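Local coordinates for protein Pab-dependent poly(a)-specific ribonuclease subunit PAN2 (Neurospora crassa, PDB 4CZX) that probably acts as the catalytic subunit of the PAN complex, which shortens mRNA poly(A) tails, and is represented here by its N-terminal WD40 domain, at residues I33-D36 with L41-I44. Residues are numbered along the deposited sequence; the frame is centred on the assembly and turned at random.
Sequences IAFD and LLWI
D36 holds its CG anti to the backbone N (chi1 -154°), and W43 turns its CG anti to the carbonyl carbon (chi1 -69°). Carboxylate and indole thus lie side by side along the A34 and W43 face of a β-hairpin of the WD40 propeller. The hairpin pairs strands 32-35 and 41-45, the first two of a four-stranded antiparallel blade. W43 NE1 donates to D36 OD2 at 3.0 Å, meeting the oxygen on its anti side and tilted out of the carboxylate plane. The same OD2 also forms a salt bridge with R98, so two donors grip it. D36 OD1 accepts from Q38 N in the turn. F78 and F80 of the next blade meet the indole. A phenylalanine at W43 would probably leave D36 OD2 with R98 but without its indole N-H partner. A34 and W43 form a hydrogen-bonded pair: A34 N to W43 O and W43 N to A34 O are both 2.9 Å. D36 N donates to L41 O at 2.8 Å. On the other face of the sheet, I33 CG2 touches I44 CG1 at 4.1 Å. There F35 and L42 form a non-hydrogen-bonded pair. L42 CD1 makes a CH-pi contact over the F35 ring, 3.8 Å from the ring centroid and 7° off its normal.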
ATOM      1  N   ILE A  33      29.508  10.735   8.533  1.00 24.31           N
ATOM      2  CA  ILE A  33      29.013  12.069   8.880  1.00 22.60           C
ATOM      3  C   ILE A  33      29.912  13.128   8.255  1.00 26.71           C
ATOM      4  O   ILE A  33      31.105  12.890   8.036  1.00 23.91           O
ATOM      5  CB  ILE A  33      28.939  12.295  10.418  1.00 26.16           C
ATOM      6  CG1 ILE A  33      30.341  12.475  11.018  1.00 29.19           C
ATOM      7  CG2 ILE A  33      28.188  11.135  11.126  1.00 23.18           C
ATOM      8  CD1 ILE A  33      30.336  12.642  12.526  1.00 23.33           C
ATOM      9  N   ALA A  34      29.343  14.296   7.965  1.00 22.72           N
ATOM     10  CA  ALA A  34      30.128  15.424   7.449  1.00 24.64           C
ATOM     11  C   ALA A  34      29.435  16.754   7.693  1.00 27.85           C
ATOM     12  O   ALA A  34      28.238  16.909   7.434  1.00 25.00           O
ATOM     13  CB  ALA A  34      30.400  15.259   5.951  1.00 21.02           C
ATOM     14  N   PHE A  35      30.202  17.718   8.188  1.00 24.24           N
ATOM     15  CA  PHE A  35      29.758  19.100   8.252  1.00 25.99           C
ATOM     16  C   PHE A  35      29.580  19.688   6.863  1.00 30.33           C
ATOM     17  O   PHE A  35      30.472  19.580   6.028  1.00 28.72           O
ATOM     18  CB  PHE A  35      30.767  19.940   9.034  1.00 27.86           C
ATOM     19  CG  PHE A  35      30.656  19.793  10.519  1.00 30.23           C
ATOM     20  CD1 PHE A  35      29.637  20.431  11.212  1.00 30.38           C
ATOM     21  CD2 PHE A  35      31.580  19.037  11.226  1.00 26.92           C
ATOM     22  CE1 PHE A  35      29.533  20.308  12.582  1.00 32.91           C
ATOM     23  CE2 PHE A  35      31.488  18.911  12.597  1.00 30.12           C
ATOM     24  CZ  PHE A  35      30.462  19.544  13.279  1.00 33.37           C
ATOM     25  N   ASP A  36      28.430  20.316   6.621  1.00 26.57           N
ATOM     26  CA  ASP A  36      28.222  21.113   5.419  1.00 26.33           C
ATOM     27  C   ASP A  36      29.164  22.321   5.440  1.00 31.24           C
ATOM     28  O   ASP A  36      29.643  22.735   6.502  1.00 32.41           O
ATOM     29  CB  ASP A  36      26.757  21.601   5.348  1.00 24.70           C
ATOM     30  CG  ASP A  36      26.283  21.867   3.934  1.00 30.69           C
ATOM     31  OD1 ASP A  36      27.044  22.435   3.120  1.00 29.34           O
ATOM     32  OD2 ASP A  36      25.121  21.513   3.642  1.00 29.47           O
ATOM     33  N   LEU A  41      24.858  23.126   8.837  1.00 27.81           N
ATOM     34  CA  LEU A  41      24.328  21.762   8.790  1.00 25.66           C
ATOM     35  C   LEU A  41      25.381  20.699   9.075  1.00 27.16           C
ATOM     36  O   LEU A  41      26.534  20.801   8.646  1.00 32.11           O
ATOM     37  CB  LEU A  41      23.693  21.483   7.425  1.00 27.53           C
ATOM     38  CG  LEU A  41      22.499  22.363   7.051  1.00 31.98           C
ATOM     39  CD1 LEU A  41      21.994  22.014   5.657  1.00 34.23           C
ATOM     40  CD2 LEU A  41      21.397  22.225   8.094  1.00 32.26           C
ATOM     41  N   LEU A  42      24.960  19.675   9.808  1.00 23.67           N
ATOM     42  CA  LEU A  42      25.704  18.419   9.902  1.00 25.85           C
ATOM     43  C   LEU A  42      24.888  17.319   9.230  1.00 25.12           C
ATOM     44  O   LEU A  42      23.698  17.137   9.532  1.00 29.43           O
ATOM     45  CB  LEU A  42      25.994  18.052  11.357  1.00 27.02           C
ATOM     46  CG  LEU A  42      26.766  16.740  11.578  1.00 31.33           C
ATOM     47  CD1 LEU A  42      28.215  16.855  11.106  1.00 28.11           C
ATOM     48  CD2 LEU A  42      26.715  16.333  13.042  1.00 27.98           C
ATOM     49  N   TRP A  43      25.520  16.591   8.315  1.00 23.13           N
ATOM     50  CA  TRP A  43      24.858  15.507   7.594  1.00 23.60           C
ATOM     51  C   TRP A  43      25.282  14.131   8.098  1.00 25.02           C
ATOM     52  O   TRP A  43      26.471  13.889   8.347  1.00 22.79           O
ATOM     53  CB  TRP A  43      25.144  15.625   6.100  1.00 22.56           C
ATOM     54  CG  TRP A  43      24.468  16.829   5.480  1.00 23.77           C
ATOM     55  CD1 TRP A  43      24.936  18.109   5.456  1.00 27.15           C
ATOM     56  CD2 TRP A  43      23.188  16.856   4.829  1.00 23.70           C
ATOM     57  NE1 TRP A  43      24.035  18.933   4.814  1.00 23.85           N
ATOM     58  CE2 TRP A  43      22.956  18.186   4.420  1.00 25.02           C
ATOM     59  CE3 TRP A  43      22.222  15.881   4.542  1.00 24.99           C
ATOM     60  CZ2 TRP A  43      21.793  18.573   3.739  1.00 24.89           C
ATOM     61  CZ3 TRP A  43      21.062  16.268   3.866  1.00 22.46           C
ATOM     62  CH2 TRP A  43      20.863  17.598   3.470  1.00 23.09           C
ATOM     63  N   ILE A  44      24.304  13.236   8.246  1.00 24.00           N
ATOM     64  CA  ILE A  44      24.543  11.875   8.760  1.00 27.79           C
ATOM     65  C   ILE A  44      23.925  10.860   7.811  1.00 26.44           C
ATOM     66  O   ILE A  44      22.773  11.019   7.401  1.00 25.32           O
ATOM     67  CB  ILE A  44      23.944  11.691  10.178  1.00 22.61           C
ATOM     68  CG1 ILE A  44      24.454  12.783  11.123  1.00 26.86           C
ATOM     69  CG2 ILE A  44      24.185  10.267  10.724  1.00 20.91           C
ATOM     70  CD1 ILE A  44      23.850  12.728  12.502  1.00 26.06           C
TER
HETATM   71  O   HOH W   1      27.989  23.190   8.842  1.00 33.02           O